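Local coordinates for protein apoptosis regulator ced-9 (Caenorhabditis elegans, PDB 1OHU) that restrains programmed cell death by sequestering the caspase activator CED-4 until the BH3-only protein EGL-1 binds it and releases CED-4, at residues T22-Q27 with G111-A116. The protein carries 3 engineered substitutions. Sequence-based numbering, arbitrary orientation.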
ATOM      1  N   THR A  22       7.438   4.523   3.438  1.00 23.93           N
ATOM      2  CA  THR A  22       8.547   4.845   4.329  1.00 24.62           C
ATOM      3  C   THR A  22       8.954   3.641   5.190  1.00 24.63           C
ATOM      4  O   THR A  22      10.137   3.323   5.315  1.00 24.07           O
ATOM      5  CB  THR A  22       8.166   6.013   5.246  1.00 25.05           C
ATOM      6  OG1 THR A  22       7.818   7.146   4.443  1.00 26.03           O
ATOM      7  CG2 THR A  22       9.312   6.376   6.155  1.00 22.96           C
ATOM      8  N   HIS A  23       7.963   2.974   5.769  1.00 26.82           N
ATOM      9  CA  HIS A  23       8.194   1.818   6.624  1.00 26.90           C
ATOM     10  C   HIS A  23       8.757   0.617   5.867  1.00 25.99           C
ATOM     11  O   HIS A  23       9.698  -0.032   6.328  1.00 27.85           O
ATOM     12  CB  HIS A  23       6.890   1.420   7.314  1.00 27.05           C
ATOM     13  CG  HIS A  23       6.959   0.099   8.009  1.00 30.05           C
ATOM     14  ND1 HIS A  23       7.693  -0.101   9.160  1.00 31.88           N
ATOM     15  CD2 HIS A  23       6.423  -1.103   7.688  1.00 30.01           C
ATOM     16  CE1 HIS A  23       7.605  -1.370   9.517  1.00 30.85           C
ATOM     17  NE2 HIS A  23       6.842  -2.000   8.640  1.00 29.21           N
ATOM     18  N   ARG A  24       8.191   0.317   4.705  1.00 25.13           N
ATOM     19  CA  ARG A  24       8.673  -0.820   3.936  1.00 25.67           C
ATOM     20  C   ARG A  24      10.094  -0.588   3.424  1.00 25.63           C
ATOM     21  O   ARG A  24      10.909  -1.512   3.381  1.00 25.07           O
ATOM     22  CB  ARG A  24       7.728  -1.123   2.767  1.00 23.39           C
ATOM     23  CG  ARG A  24       8.111  -2.394   2.010  1.00 22.44           C
ATOM     24  CD  ARG A  24       8.224  -3.595   2.944  1.00 20.21           C
ATOM     25  NE  ARG A  24       8.670  -4.796   2.236  1.00 23.60           N
ATOM     26  CZ  ARG A  24       9.926  -5.032   1.862  1.00 23.38           C
ATOM     27  NH1 ARG A  24      10.888  -4.159   2.126  1.00 23.16           N
ATOM     28  NH2 ARG A  24      10.218  -6.146   1.210  1.00 24.78           N
ATOM     29  N   ILE A  25      10.394   0.648   3.046  1.00 24.98           N
ATOM     30  CA  ILE A  25      11.726   0.985   2.564  1.00 24.80           C
ATOM     31  C   ILE A  25      12.735   0.897   3.713  1.00 25.63           C
ATOM     32  O   ILE A  25      13.856   0.432   3.528  1.00 24.84           O
ATOM     33  CB  ILE A  25      11.748   2.404   1.983  1.00 24.37           C
ATOM     34  CG1 ILE A  25      10.947   2.431   0.674  1.00 24.15           C
ATOM     35  CG2 ILE A  25      13.189   2.867   1.785  1.00 23.96           C
ATOM     36  CD1 ILE A  25      10.775   3.824   0.082  1.00 24.21           C
ATOM     37  N   ARG A  26      12.340   1.352   4.899  1.00 28.01           N
ATOM     38  CA  ARG A  26      13.237   1.290   6.054  1.00 30.09           C
ATOM     39  C   ARG A  26      13.431  -0.163   6.462  1.00 31.20           C
ATOM     40  O   ARG A  26      14.475  -0.534   6.984  1.00 31.58           O
ATOM     41  CB  ARG A  26      12.669   2.102   7.218  1.00 29.26           C
ATOM     42  CG  ARG A  26      12.846   3.597   7.044  1.00 28.25           C
ATOM     43  CD  ARG A  26      12.156   4.408   8.129  1.00 27.05           C
ATOM     44  NE  ARG A  26      12.524   5.821   8.012  1.00 25.59           N
ATOM     45  CZ  ARG A  26      11.909   6.828   8.627  1.00 25.74           C
ATOM     46  NH1 ARG A  26      10.865   6.602   9.425  1.00 23.49           N
ATOM     47  NH2 ARG A  26      12.348   8.069   8.450  1.00 22.47           N
ATOM     48  N   GLN A  27      12.417  -0.985   6.200  1.00 34.30           N
ATOM     49  CA  GLN A  27      12.465  -2.402   6.528  1.00 35.48           C
ATOM     50  C   GLN A  27      13.562  -3.061   5.699  1.00 35.99           C
ATOM     51  O   GLN A  27      14.118  -4.092   6.075  1.00 35.46           O
ATOM     52  CB  GLN A  27      11.115  -3.049   6.220  1.00 38.45           C
ATOM     53  CG  GLN A  27      10.622  -3.994   7.299  1.00 44.15           C
ATOM     54  CD  GLN A  27      10.664  -3.361   8.680  1.00 45.67           C
ATOM     55  OE1 GLN A  27      10.231  -2.222   8.866  1.00 47.26           O
ATOM     56  NE2 GLN A  27      11.187  -4.099   9.655  1.00 47.38           N
ATOM     57  N   GLY A 111       2.831  -1.607  -3.490  1.00 23.93           N
ATOM     58  CA  GLY A 111       3.492  -0.337  -3.745  1.00 22.41           C
ATOM     59  C   GLY A 111       4.727  -0.220  -2.877  1.00 21.00           C
ATOM     60  O   GLY A 111       5.804   0.118  -3.363  1.00 19.25           O
ATOM     61  N   GLY A 112       4.571  -0.512  -1.589  1.00 19.07           N
ATOM     62  CA  GLY A 112       5.705  -0.439  -0.685  1.00 19.05           C
ATOM     63  C   GLY A 112       6.794  -1.407  -1.108  1.00 19.09           C
ATOM     64  O   GLY A 112       7.974  -1.089  -1.061  1.00 20.48           O
ATOM     65  N   PHE A 113       6.378  -2.600  -1.518  1.00 20.77           N
ATOM     66  CA  PHE A 113       7.282  -3.653  -1.959  1.00 23.13           C
ATOM     67  C   PHE A 113       8.134  -3.205  -3.150  1.00 22.10           C
ATOM     68  O   PHE A 113       9.353  -3.364  -3.150  1.00 22.78           O
ATOM     69  CB  PHE A 113       6.471  -4.891  -2.361  1.00 24.27           C
ATOM     70  CG  PHE A 113       7.307  -6.020  -2.900  1.00 27.00           C
ATOM     71  CD1 PHE A 113       8.049  -6.823  -2.044  1.00 28.01           C
ATOM     72  CD2 PHE A 113       7.345  -6.284  -4.269  1.00 27.52           C
ATOM     73  CE1 PHE A 113       8.819  -7.877  -2.542  1.00 29.31           C
ATOM     74  CE2 PHE A 113       8.107  -7.331  -4.774  1.00 29.17           C
ATOM     75  CZ  PHE A 113       8.848  -8.132  -3.905  1.00 29.42           C
ATOM     76  N   VAL A 114       7.478  -2.657  -4.168  1.00 21.26           N
ATOM     77  CA  VAL A 114       8.172  -2.190  -5.365  1.00 21.80           C
ATOM     78  C   VAL A 114       9.064  -0.982  -5.062  1.00 20.25           C
ATOM     79  O   VAL A 114      10.180  -0.885  -5.558  1.00 23.00           O
ATOM     80  CB  VAL A 114       7.169  -1.796  -6.463  1.00 21.73           C
ATOM     81  CG1 VAL A 114       7.918  -1.443  -7.738  1.00 25.00           C
ATOM     82  CG2 VAL A 114       6.208  -2.943  -6.713  1.00 25.87           C
ATOM     83  N   ALA A 115       8.559  -0.054  -4.259  1.00 19.03           N
ATOM     84  CA  ALA A 115       9.333   1.125  -3.890  1.00 18.94           C
ATOM     85  C   ALA A 115      10.662   0.676  -3.287  1.00 19.27           C
ATOM     86  O   ALA A 115      11.716   1.197  -3.637  1.00 21.52           O
ATOM     87  CB  ALA A 115       8.560   1.962  -2.886  1.00 15.33           C
ATOM     88  N   ALA A 116      10.610  -0.304  -2.388  1.00 19.18           N
ATOM     89  CA  ALA A 116      11.828  -0.809  -1.757  1.00 21.10           C
ATOM     90  C   ALA A 116      12.807  -1.400  -2.778  1.00 21.90           C
ATOM     91  O   ALA A 116      14.015  -1.390  -2.554  1.00 24.03           O
ATOM     92  CB  ALA A 116      11.479  -1.845  -0.704  1.00 21.98           C
TER
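Arg-24 and Ile-25 of helix 13-27 lie on Gly-112, Phe-113, Ala-115 and Ala-116 of helix 101-118 in a close, largely buried helix-helix contact, which joins the predicted BH4 motif to the helix carrying the C-terminal part of the predicted BH1 motif in this Bcl-2 fold. The short axes approach to 8.3 Å at a signed crossing angle of -44°, and the CA atoms of Ile-25 and Ala-116 are 4.7 Å apart, consistent with the small residues Gly-112, Ala-115 and Ala-116 at the interface. At Gly-112, which has no side chain, the Arg-24 chain rests directly on backbone, with CG 3.3 Å from the Gly-112 O. That oxygen already accepts a hydrogen bond from the Ala-116 N within its own helix.

Arg-24 has CG anti to its backbone N (chi1 -174°) and then bends at the next bond, which carries its guanidinium alongside the second helix. There NH1 meets the Ala-116 CB at 3.7 Å, while NH2 comes within 4.0 Å of the Phe-113 CD1; both approaches are oblique, and the guanidinium and ring planes stand 77° apart. The Phe-113 ring packs against helix 44-71, where it meets Phe-64. From that same helix Glu-57 forms a salt bridge with the Arg-24 NE.

Ile-25 covers the neighbouring strip, its CD1 touching the Ala-115 CB at 4.1 Å and its CG1 equally far from the Ala-116 N.

The contact between the two segments is thus one of van der Waals packing, with the arginine contributing mainly CB and CG, and the outer nitrogens of its guanidinium, while its charge is probably balanced by Glu-57 from a third helix.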